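Local coordinates for protein interferon-inducible and double-stranded-dependent eIF-2kinase (Carassius auratus, PDB 4KMF) that binds Z-DNA through the winged helix-turn-helix Zalpha domain described here, part of a longer PKR-like protein kinase that probably phosphorylates eIF2alpha, at residues A[39-42]-A[43-46]; A[2-5]-A[6-10]; A[31-34]-A[35-39]. All blocks are in the same frame, centred on the assembly; numbering follows the deposited sequence.

Contact 1: residues A[39-42]-A[43-46]; sequences HLYN and LQRS. With nucleotides of chain B.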
loop_
_atom_site.group_PDB
_atom_site.type_symbol
_atom_site.label_atom_id
_atom_site.label_comp_id
_atom_site.label_asym_id
_atom_site.label_seq_id
_atom_site.Cartn_x
_atom_site.Cartn_y
_atom_site.Cartn_z
ATOM N N HIS A 39 -5.592 10.642 -5.886
ATOM C CA HIS A 39 -6.134 11.590 -6.845
ATOM C C HIS A 39 -5.815 11.261 -8.289
ATOM O O HIS A 39 -6.689 11.396 -9.149
ATOM C CB HIS A 39 -5.716 13.014 -6.493
ATOM C CG HIS A 39 -6.273 13.488 -5.191
ATOM N ND1 HIS A 39 -7.621 13.429 -4.888
ATOM C CD2 HIS A 39 -5.665 14.002 -4.099
ATOM C CE1 HIS A 39 -7.818 13.904 -3.671
ATOM N NE2 HIS A 39 -6.647 14.260 -3.169
ATOM N N LEU A 40 -4.579 10.847 -8.578
ATOM C CA LEU A 40 -4.208 10.511 -9.968
ATOM C C LEU A 40 -5.071 9.350 -10.506
ATOM O O LEU A 40 -5.537 9.398 -11.642
ATOM C CB LEU A 40 -2.725 10.134 -10.062
ATOM C CG LEU A 40 -1.802 11.365 -9.987
ATOM C CD1 LEU A 40 -0.332 10.958 -9.838
ATOM C CD2 LEU A 40 -2.037 12.300 -11.172
ATOM N N TYR A 41 -5.277 8.311 -9.690
ATOM C CA TYR A 41 -6.085 7.180 -10.145
ATOM C C TYR A 41 -7.570 7.534 -10.258
ATOM O O TYR A 41 -8.225 7.041 -11.181
ATOM C CB TYR A 41 -5.832 5.909 -9.309
ATOM C CG TYR A 41 -4.512 5.238 -9.670
ATOM C CD1 TYR A 41 -3.318 5.588 -9.000
ATOM C CD2 TYR A 41 -4.444 4.279 -10.682
ATOM C CE1 TYR A 41 -2.094 5.002 -9.332
ATOM C CE2 TYR A 41 -3.210 3.685 -11.030
ATOM C CZ TYR A 41 -2.037 4.067 -10.354
ATOM O OH TYR A 41 -0.834 3.474 -10.716
ATOM N N ASN A 42 -8.093 8.415 -9.381
ATOM C CA ASN A 42 -9.473 8.942 -9.579
ATOM C C ASN A 42 -9.547 9.730 -10.880
ATOM O O ASN A 42 -10.488 9.556 -11.658
ATOM C CB ASN A 42 -9.877 9.928 -8.468
ATOM C CG ASN A 42 -10.087 9.278 -7.125
ATOM O OD1 ASN A 42 -10.351 8.093 -7.025
ATOM N ND2 ASN A 42 -10.041 10.093 -6.078
ATOM N N LEU A 43 -8.541 10.579 -11.124
ATOM C CA LEU A 43 -8.463 11.364 -12.366
ATOM C C LEU A 43 -8.358 10.458 -13.588
ATOM O O LEU A 43 -8.803 10.811 -14.662
ATOM C CB LEU A 43 -7.306 12.367 -12.313
ATOM C CG LEU A 43 -7.514 13.600 -11.446
ATOM C CD1 LEU A 43 -6.217 14.348 -11.292
ATOM C CD2 LEU A 43 -8.597 14.498 -12.086
ATOM N N GLN A 44 -7.772 9.282 -13.444
ATOM C CA GLN A 44 -7.766 8.330 -14.524
ATOM C C GLN A 44 -9.139 7.689 -14.756
ATOM O O GLN A 44 -9.584 7.541 -15.904
ATOM C CB GLN A 44 -6.717 7.271 -14.239
ATOM C CG GLN A 44 -6.559 6.323 -15.416
ATOM C CD GLN A 44 -5.428 5.396 -15.225
ATOM O OE1 GLN A 44 -4.468 5.427 -15.993
ATOM N NE2 GLN A 44 -5.528 4.535 -14.225
ATOM N N ARG A 45 -9.832 7.342 -13.673
ATOM C CA ARG A 45 -11.205 6.863 -13.766
ATOM C C ARG A 45 -12.118 7.884 -14.433
ATOM O O ARG A 45 -13.024 7.512 -15.150
ATOM C CB ARG A 45 -11.763 6.532 -12.388
ATOM C CG ARG A 45 -11.222 5.285 -11.784
ATOM C CD ARG A 45 -12.000 4.917 -10.510
ATOM N NE ARG A 45 -13.064 3.954 -10.821
ATOM C CZ ARG A 45 -14.006 3.534 -9.965
ATOM N NH1 ARG A 45 -14.045 3.966 -8.707
ATOM N NH2 ARG A 45 -14.903 2.645 -10.363
ATOM N N SER A 46 -11.826 9.165 -14.252
ATOM C CA SER A 46 -12.685 10.218 -14.756
ATOM C C SER A 46 -12.195 10.752 -16.089
ATOM O O SER A 46 -12.687 11.774 -16.571
ATOM C CB SER A 46 -12.886 11.328 -13.721
ATOM O OG SER A 46 -11.678 11.989 -13.393
ATOM P P DG B 5 0.454 4.718 -2.951
ATOM O OP1 DG B 5 1.496 5.551 -3.560
ATOM O OP2 DG B 5 0.293 4.641 -1.467
ATOM O "O5'" DG B 5 -0.971 5.096 -3.569
ATOM C "C5'" DG B 5 -2.152 4.448 -3.089
ATOM C "C4'" DG B 5 -3.274 4.876 -4.006
ATOM O "O4'" DG B 5 -3.042 4.457 -5.369
ATOM C "C3'" DG B 5 -4.595 4.278 -3.580
ATOM O "O3'" DG B 5 -5.250 5.341 -2.905
ATOM C "C2'" DG B 5 -5.321 3.964 -4.878
ATOM C "C1'" DG B 5 -4.255 3.980 -5.949
ATOM N N9 DG B 5 -3.912 2.646 -6.458
ATOM C C8 DG B 5 -3.897 2.258 -7.783
ATOM N N7 DG B 5 -3.523 1.024 -7.957
ATOM C C5 DG B 5 -3.290 0.543 -6.661
ATOM C C6 DG B 5 -2.835 -0.740 -6.245
ATOM O O6 DG B 5 -2.583 -1.699 -6.997
ATOM N N1 DG B 5 -2.704 -0.855 -4.850
ATOM C C2 DG B 5 -2.977 0.183 -3.972
ATOM N N2 DG B 5 -2.785 -0.078 -2.669
ATOM N N3 DG B 5 -3.358 1.434 -4.369
ATOM C C4 DG B 5 -3.537 1.527 -5.722
ATOM P P DC B 4 1.933 3.297 -8.426
ATOM O OP1 DC B 4 1.147 4.346 -9.117
ATOM O OP2 DC B 4 3.040 3.751 -7.591
ATOM O "O5'" DC B 4 0.995 2.364 -7.551
ATOM C "C5'" DC B 4 -0.229 2.863 -6.951
ATOM C "C4'" DC B 4 -0.256 2.413 -5.487
ATOM O "O4'" DC B 4 -0.340 0.966 -5.415
ATOM C "C3'" DC B 4 0.984 2.769 -4.667
ATOM O "O3'" DC B 4 0.616 3.169 -3.339
ATOM C "C2'" DC B 4 1.777 1.475 -4.606
ATOM C "C1'" DC B 4 0.624 0.508 -4.475
ATOM N N1 DC B 4 1.014 -0.875 -4.787
ATOM C C2 DC B 4 1.543 -1.683 -3.775
ATOM O O2 DC B 4 1.672 -1.226 -2.642
ATOM N N3 DC B 4 1.891 -2.967 -4.075
ATOM C C4 DC B 4 1.756 -3.424 -5.331
ATOM N N4 DC B 4 2.070 -4.685 -5.581
ATOM C C5 DC B 4 1.206 -2.614 -6.383
ATOM C C6 DC B 4 0.865 -1.354 -6.076
HETATM O O HOH W 1 -7.682 4.566 -12.307
HETATM O O HOH W 2 -12.851 5.732 -7.215
#
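The ring of Y41 carries C8 of DG5 of chain B over one face, 3.3 Å above the plane and over the ring centre, while OP1 of DC4 of chain B lies at its edge, in the ring plane. Q44 comes at the ring obliquely: its NE2 stands 3.7 Å from Y41 CD2, and the amide plane is turned 82° from the ring. Q44 has CG anti to its backbone N (chi1 -174°) and an extended chain, which lays the amide alongside the CD2-CE2 side of the ring. A water ties the pair further, donating to Y41 O at 2.8 Å and accepting from Q44 NE2 at 2.9 Å. At the far end of the ring, Y41 OH donates to OP1 of DC4 of chain B over 2.7 Å. The i to i+4 backbone bonds continue, L43 N meeting H39 O at 2.8 Å (163°), and the last, from S46 N to N42 O, is more bent. W59 of strand 58-61 meets Y41 edge-to-face. The geometry thus gives Y41 two kinds of hold on the DNA, a CH-pi approach from the guanine C8 and a phosphate bond, as the recognition-helix tyrosine of other Zalpha domains meets the syn guanine of Z-DNA.

Contact 2: residues A[2-5]-A[6-10]; sequences AETQ and MERKI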
loop_
_atom_site.group_PDB
_atom_site.type_symbol
_atom_site.label_atom_id
_atom_site.label_comp_id
_atom_site.label_asym_id
_atom_site.label_seq_id
_atom_site.Cartn_x
_atom_site.Cartn_y
_atom_site.Cartn_z
ATOM N N ALA A 2 -13.188 19.738 -1.364
ATOM C CA ALA A 2 -11.756 19.930 -1.279
ATOM C C ALA A 2 -11.002 18.916 -2.140
ATOM O O ALA A 2 -9.955 19.253 -2.662
ATOM C CB ALA A 2 -11.289 19.874 0.184
ATOM N N GLU A 3 -11.525 17.689 -2.292
ATOM C CA GLU A 3 -10.874 16.690 -3.162
ATOM C C GLU A 3 -10.888 17.154 -4.612
ATOM O O GLU A 3 -9.873 17.070 -5.308
ATOM C CB GLU A 3 -11.522 15.294 -3.060
ATOM C CG GLU A 3 -11.750 14.773 -1.652
ATOM C CD GLU A 3 -10.494 14.325 -0.915
ATOM O OE1 GLU A 3 -10.040 13.169 -1.112
ATOM O OE2 GLU A 3 -9.991 15.112 -0.080
ATOM N N THR A 4 -12.041 17.663 -5.053
ATOM C CA THR A 4 -12.167 18.244 -6.382
ATOM C C THR A 4 -11.169 19.369 -6.597
ATOM O O THR A 4 -10.502 19.411 -7.620
ATOM C CB THR A 4 -13.593 18.683 -6.676
ATOM O OG1 THR A 4 -14.459 17.566 -6.456
ATOM C CG2 THR A 4 -13.751 19.131 -8.108
ATOM N N GLN A 5 -11.029 20.241 -5.603
ATOM C CA GLN A 5 -10.099 21.335 -5.672
ATOM C C GLN A 5 -8.632 20.854 -5.727
ATOM O O GLN A 5 -7.851 21.328 -6.547
ATOM C CB GLN A 5 -10.364 22.290 -4.501
ATOM C CG GLN A 5 -9.368 23.401 -4.407
ATOM C CD GLN A 5 -9.420 24.325 -5.583
ATOM O OE1 GLN A 5 -10.416 24.371 -6.319
ATOM N NE2 GLN A 5 -8.338 25.087 -5.778
ATOM N N MET A 6 -8.278 19.866 -4.915
ATOM C CA MET A 6 -6.970 19.204 -5.023
ATOM C C MET A 6 -6.715 18.601 -6.418
ATOM O O MET A 6 -5.609 18.715 -6.951
ATOM C CB MET A 6 -6.852 18.088 -3.998
ATOM C CG MET A 6 -5.462 17.853 -3.504
ATOM S SD MET A 6 -5.048 19.064 -2.217
ATOM C CE MET A 6 -4.286 20.343 -3.224
ATOM N N GLU A 7 -7.728 17.928 -6.974
ATOM C CA GLU A 7 -7.621 17.364 -8.311
ATOM C C GLU A 7 -7.369 18.436 -9.364
ATOM O O GLU A 7 -6.534 18.245 -10.264
ATOM C CB GLU A 7 -8.799 16.418 -8.611
ATOM C CG GLU A 7 -8.709 15.186 -7.674
ATOM C CD GLU A 7 -9.642 14.021 -7.942
ATOM O OE1 GLU A 7 -10.477 14.084 -8.869
ATOM O OE2 GLU A 7 -9.500 13.006 -7.202
ATOM N N ARG A 8 -8.037 19.580 -9.219
ATOM C CA ARG A 8 -7.846 20.730 -10.114
ATOM C C ARG A 8 -6.414 21.224 -10.075
ATOM O O ARG A 8 -5.820 21.516 -11.134
ATOM C CB ARG A 8 -8.782 21.870 -9.706
ATOM C CG ARG A 8 -10.192 21.784 -10.259
ATOM C CD ARG A 8 -11.025 22.863 -9.561
ATOM N NE ARG A 8 -12.459 22.816 -9.859
ATOM C CZ ARG A 8 -13.307 23.823 -9.610
ATOM N NH1 ARG A 8 -12.869 24.950 -9.055
ATOM N NH2 ARG A 8 -14.597 23.714 -9.921
ATOM N N LYS A 9 -5.844 21.274 -8.865
ATOM C CA LYS A 9 -4.456 21.677 -8.694
ATOM C C LYS A 9 -3.477 20.719 -9.373
ATOM O O LYS A 9 -2.505 21.156 -9.975
ATOM C CB LYS A 9 -4.132 21.829 -7.215
ATOM C CG LYS A 9 -4.877 22.987 -6.579
ATOM C CD LYS A 9 -4.339 23.330 -5.197
ATOM C CE LYS A 9 -5.134 24.490 -4.636
ATOM N NZ LYS A 9 -4.384 25.469 -3.756
ATOM N N ILE A 10 -3.744 19.414 -9.288
ATOM C CA ILE A 10 -2.937 18.389 -9.959
ATOM C C ILE A 10 -3.030 18.546 -11.481
ATOM O O ILE A 10 -2.023 18.492 -12.185
ATOM C CB ILE A 10 -3.353 16.965 -9.477
ATOM C CG1 ILE A 10 -2.931 16.778 -8.013
ATOM C CG2 ILE A 10 -2.756 15.842 -10.346
ATOM C CD1 ILE A 10 -3.681 15.659 -7.232
#
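Between 2-5 and 6-10 the backbone is unbroken alpha-helix, with i to i+4 bonds running from M6 N to A2 O (2.9 Å, N-H...O 168°) through E7 and R8 to K9 N and Q5 O (3.1 Å). On the outer side Q5 carries most of the side-chain contact. With CG turned opposite the backbone N, a bend at chi2 (65°) swings the amide along the helix towards R8 and K9. Q5 OE1 then lies 3.6 Å from R8 CD, the two side chains crossing at about a right angle with amide and guanidinium planes 71° apart. Q5 NE2 rests 3.5 Å from K9 CE, against the aliphatic part of the lysine. Neither approach is a hydrogen bond. One turn apart, E3 and E7 send carboxylates off the helix, with E3 OE1 6.1 Å from E7 OE2. The like charges are each answered from helix 33-45: E3 by a salt bridge to R38, E7 by hydrogen bonds from H39 and N42. This is the first helix of a winged helix-turn-helix domain, with Q5, R8 and K9 on its outer side and E3, M6, E7 and I10 meeting helix 33-45, the acids by polar bonds, M6 and I10 by packing.

Contact 3: residues A[31-34]-A[35-39]; sequences LDKS and TVNRH. With nucleotides of chain B.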
loop_
_atom_site.group_PDB
_atom_site.type_symbol
_atom_site.label_atom_id
_atom_site.label_comp_id
_atom_site.label_asym_id
_atom_site.label_seq_id
_atom_site.Cartn_x
_atom_site.Cartn_y
_atom_site.Cartn_z
ATOM N N LEU A 31 1.618 17.386 -1.045
ATOM C CA LEU A 31 0.849 16.299 -0.449
ATOM C C LEU A 31 1.689 15.033 -0.447
ATOM O O LEU A 31 2.577 14.870 -1.273
ATOM C CB LEU A 31 -0.410 16.027 -1.261
ATOM C CG LEU A 31 -1.451 17.127 -1.349
ATOM C CD1 LEU A 31 -2.414 16.702 -2.473
ATOM C CD2 LEU A 31 -2.184 17.306 -0.027
ATOM N N ASP A 32 1.419 14.121 0.475
ATOM C CA ASP A 32 2.162 12.860 0.472
ATOM C C ASP A 32 1.868 12.074 -0.816
ATOM O O ASP A 32 0.791 12.222 -1.403
ATOM C CB ASP A 32 1.806 12.001 1.689
ATOM C CG ASP A 32 0.343 11.613 1.714
ATOM O OD1 ASP A 32 0.040 10.442 1.471
ATOM O OD2 ASP A 32 -0.528 12.482 1.948
ATOM N N LYS A 33 2.814 11.239 -1.229
ATOM C CA LYS A 33 2.699 10.427 -2.443
ATOM C C LYS A 33 1.378 9.590 -2.520
ATOM O O LYS A 33 0.761 9.523 -3.576
ATOM C CB LYS A 33 3.969 9.568 -2.598
ATOM C CG LYS A 33 4.071 8.655 -3.846
ATOM C CD LYS A 33 5.196 7.605 -3.619
ATOM C CE LYS A 33 5.076 6.326 -4.452
ATOM N NZ LYS A 33 4.260 5.149 -3.852
ATOM N N SER A 34 0.916 9.011 -1.415
ATOM C CA SER A 34 -0.268 8.150 -1.448
ATOM C C SER A 34 -1.492 8.961 -1.746
ATOM O O SER A 34 -2.389 8.521 -2.433
ATOM C CB SER A 34 -0.532 7.520 -0.085
ATOM O OG SER A 34 0.501 6.672 0.292
ATOM N N THR A 35 -1.560 10.151 -1.181
ATOM C CA THR A 35 -2.671 11.057 -1.439
ATOM C C THR A 35 -2.700 11.513 -2.891
ATOM O O THR A 35 -3.758 11.518 -3.517
ATOM C CB THR A 35 -2.637 12.273 -0.453
ATOM O OG1 THR A 35 -2.865 11.778 0.878
ATOM C CG2 THR A 35 -3.743 13.294 -0.776
ATOM N N VAL A 36 -1.544 11.915 -3.411
ATOM C CA VAL A 36 -1.421 12.249 -4.828
ATOM C C VAL A 36 -1.848 11.079 -5.695
ATOM O O VAL A 36 -2.602 11.274 -6.649
ATOM C CB VAL A 36 -0.033 12.731 -5.164
ATOM C CG1 VAL A 36 0.090 13.016 -6.664
ATOM C CG2 VAL A 36 0.180 14.019 -4.358
ATOM N N ASN A 37 -1.402 9.865 -5.352
ATOM C CA ASN A 37 -1.784 8.704 -6.150
ATOM C C ASN A 37 -3.274 8.420 -6.083
ATOM O O ASN A 37 -3.882 8.084 -7.086
ATOM C CB ASN A 37 -0.938 7.482 -5.775
ATOM C CG ASN A 37 0.318 7.393 -6.584
ATOM O OD1 ASN A 37 0.394 7.934 -7.684
ATOM N ND2 ASN A 37 1.310 6.676 -6.061
ATOM N N ARG A 38 -3.881 8.589 -4.911
ATOM C CA ARG A 38 -5.341 8.474 -4.801
ATOM C C ARG A 38 -6.014 9.388 -5.851
ATOM O O ARG A 38 -6.859 8.955 -6.630
ATOM C CB ARG A 38 -5.795 8.839 -3.389
ATOM C CG ARG A 38 -7.311 8.798 -3.259
ATOM C CD ARG A 38 -7.735 8.980 -1.810
ATOM N NE ARG A 38 -8.030 10.367 -1.493
ATOM C CZ ARG A 38 -7.367 11.110 -0.598
ATOM N NH1 ARG A 38 -6.351 10.592 0.103
ATOM N NH2 ARG A 38 -7.735 12.386 -0.395
ATOM N N HIS A 39 -5.592 10.642 -5.886
ATOM C CA HIS A 39 -6.134 11.590 -6.845
ATOM C C HIS A 39 -5.815 11.261 -8.289
ATOM O O HIS A 39 -6.689 11.396 -9.149
ATOM C CB HIS A 39 -5.716 13.014 -6.493
ATOM C CG HIS A 39 -6.273 13.488 -5.191
ATOM N ND1 HIS A 39 -7.621 13.429 -4.888
ATOM C CD2 HIS A 39 -5.665 14.002 -4.099
ATOM C CE1 HIS A 39 -7.818 13.904 -3.671
ATOM N NE2 HIS A 39 -6.647 14.260 -3.169
ATOM P P DG B 5 0.454 4.718 -2.951
ATOM O OP1 DG B 5 1.496 5.551 -3.560
ATOM O OP2 DG B 5 0.293 4.641 -1.467
ATOM O "O5'" DG B 5 -0.971 5.096 -3.569
ATOM C "C5'" DG B 5 -2.152 4.448 -3.089
ATOM C "C4'" DG B 5 -3.274 4.876 -4.006
ATOM O "O4'" DG B 5 -3.042 4.457 -5.369
ATOM C "C3'" DG B 5 -4.595 4.278 -3.580
ATOM O "O3'" DG B 5 -5.250 5.341 -2.905
ATOM C "C2'" DG B 5 -5.321 3.964 -4.878
ATOM C "C1'" DG B 5 -4.255 3.980 -5.949
ATOM N N9 DG B 5 -3.912 2.646 -6.458
ATOM C C8 DG B 5 -3.897 2.258 -7.783
ATOM N N7 DG B 5 -3.523 1.024 -7.957
ATOM C C5 DG B 5 -3.290 0.543 -6.661
ATOM C C6 DG B 5 -2.835 -0.740 -6.245
ATOM O O6 DG B 5 -2.583 -1.699 -6.997
ATOM N N1 DG B 5 -2.704 -0.855 -4.850
ATOM C C2 DG B 5 -2.977 0.183 -3.972
ATOM N N2 DG B 5 -2.785 -0.078 -2.669
ATOM N N3 DG B 5 -3.358 1.434 -4.369
ATOM C C4 DG B 5 -3.537 1.527 -5.722
ATOM P P DC B 4 1.933 3.297 -8.426
ATOM O OP1 DC B 4 1.147 4.346 -9.117
ATOM O OP2 DC B 4 3.040 3.751 -7.591
ATOM O "O5'" DC B 4 0.995 2.364 -7.551
ATOM C "C5'" DC B 4 -0.229 2.863 -6.951
ATOM C "C4'" DC B 4 -0.256 2.413 -5.487
ATOM O "O4'" DC B 4 -0.340 0.966 -5.415
ATOM C "C3'" DC B 4 0.984 2.769 -4.667
ATOM O "O3'" DC B 4 0.616 3.169 -3.339
ATOM C "C2'" DC B 4 1.777 1.475 -4.606
ATOM C "C1'" DC B 4 0.624 0.508 -4.475
ATOM N N1 DC B 4 1.014 -0.875 -4.787
ATOM C C2 DC B 4 1.543 -1.683 -3.775
ATOM O O2 DC B 4 1.672 -1.226 -2.642
ATOM N N3 DC B 4 1.891 -2.967 -4.075
ATOM C C4 DC B 4 1.756 -3.424 -5.331
ATOM N N4 DC B 4 2.070 -4.685 -5.581
ATOM C C5 DC B 4 1.206 -2.614 -6.383
ATOM C C6 DC B 4 0.865 -1.354 -6.076
ATOM P P DC B 6 -6.321 5.118 -1.741
ATOM O OP1 DC B 6 -7.463 5.987 -2.089
ATOM O OP2 DC B 6 -5.579 5.388 -0.498
ATOM O "O5'" DC B 6 -6.817 3.631 -1.802
ATOM C "C5'" DC B 6 -7.936 3.392 -0.978
ATOM C "C4'" DC B 6 -7.780 2.029 -0.351
ATOM O "O4'" DC B 6 -7.906 1.029 -1.386
ATOM C "C3'" DC B 6 -6.480 1.731 0.369
ATOM O "O3'" DC B 6 -6.829 0.972 1.517
ATOM C "C2'" DC B 6 -5.710 0.857 -0.617
ATOM C "C1'" DC B 6 -6.835 0.102 -1.294
ATOM N N1 DC B 6 -6.541 -0.393 -2.677
ATOM C C2 DC B 6 -5.989 -1.672 -2.819
ATOM O O2 DC B 6 -5.737 -2.331 -1.805
ATOM N N3 DC B 6 -5.750 -2.149 -4.053
ATOM C C4 DC B 6 -6.037 -1.373 -5.116
ATOM N N4 DC B 6 -5.779 -1.862 -6.335
ATOM C C5 DC B 6 -6.617 -0.061 -4.998
ATOM C C6 DC B 6 -6.837 0.390 -3.757
#
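D32 and T35 meet through both carboxylate oxygens at the start of helix 33-45. D32 has CG between its backbone N and carbonyl carbon (chi1 62°), which turns the carboxylate back over the first turn. D32 OD1 accepts from T35 N at 3.1 Å, met from above the carboxylate plane, and D32 OD2 accepts from T35 OG1 at 2.7 Å on its syn side. This is an aspartate N-cap, reinforced by the threonine hydroxyl. Replacing T35 by an alanine would probably leave D32 OD2 without its hydroxyl mate and let the carboxylate turn more freely, and the methyl packing at L31 CD1 would be lost. Across the helix, K33, S34 and N37 grip the phosphate of DG5 of chain B. K33 bends at chi4 (-89°), bringing K33 NZ within 2.8 Å of OP1 of DG5 of chain B; N37 ND2 is a second donor to that oxygen at 2.7 Å (164°), while S34 OG donates to OP2 of that nucleotide at 2.7 Å. L31 CB packs 3.7 Å from V36 CG2. L31 touches M6 of helix 2-17, R38 pairs with E3 there, and V36 rests on I25 and A26 of helix 22-29, which precedes this recognition helix in the helix-turn-helix.

How the contacts relate
All three are local contacts: contacts 1 and 3 share recognition helix 33-45 and meet at H39, contact 3 beginning in the turn before that helix and contact 1 running to its end, while contact 2 occupies the start of helix 2-17. Contact 2 is a surface contact, none of its touching residues being buried; contacts 1 and 3 are partly buried, and each presents side chains to the DNA. Their chemistry follows this placement. In contact 1 an aromatic ring serves the base and a phosphate, in contact 3 small polar groups and a lysine hold a backbone phosphate, and contact 2 supplies acidic partners to the same helix. I10 on H39 joins contact 2 to helix 33-45, and M6 on L31 to the turn before it.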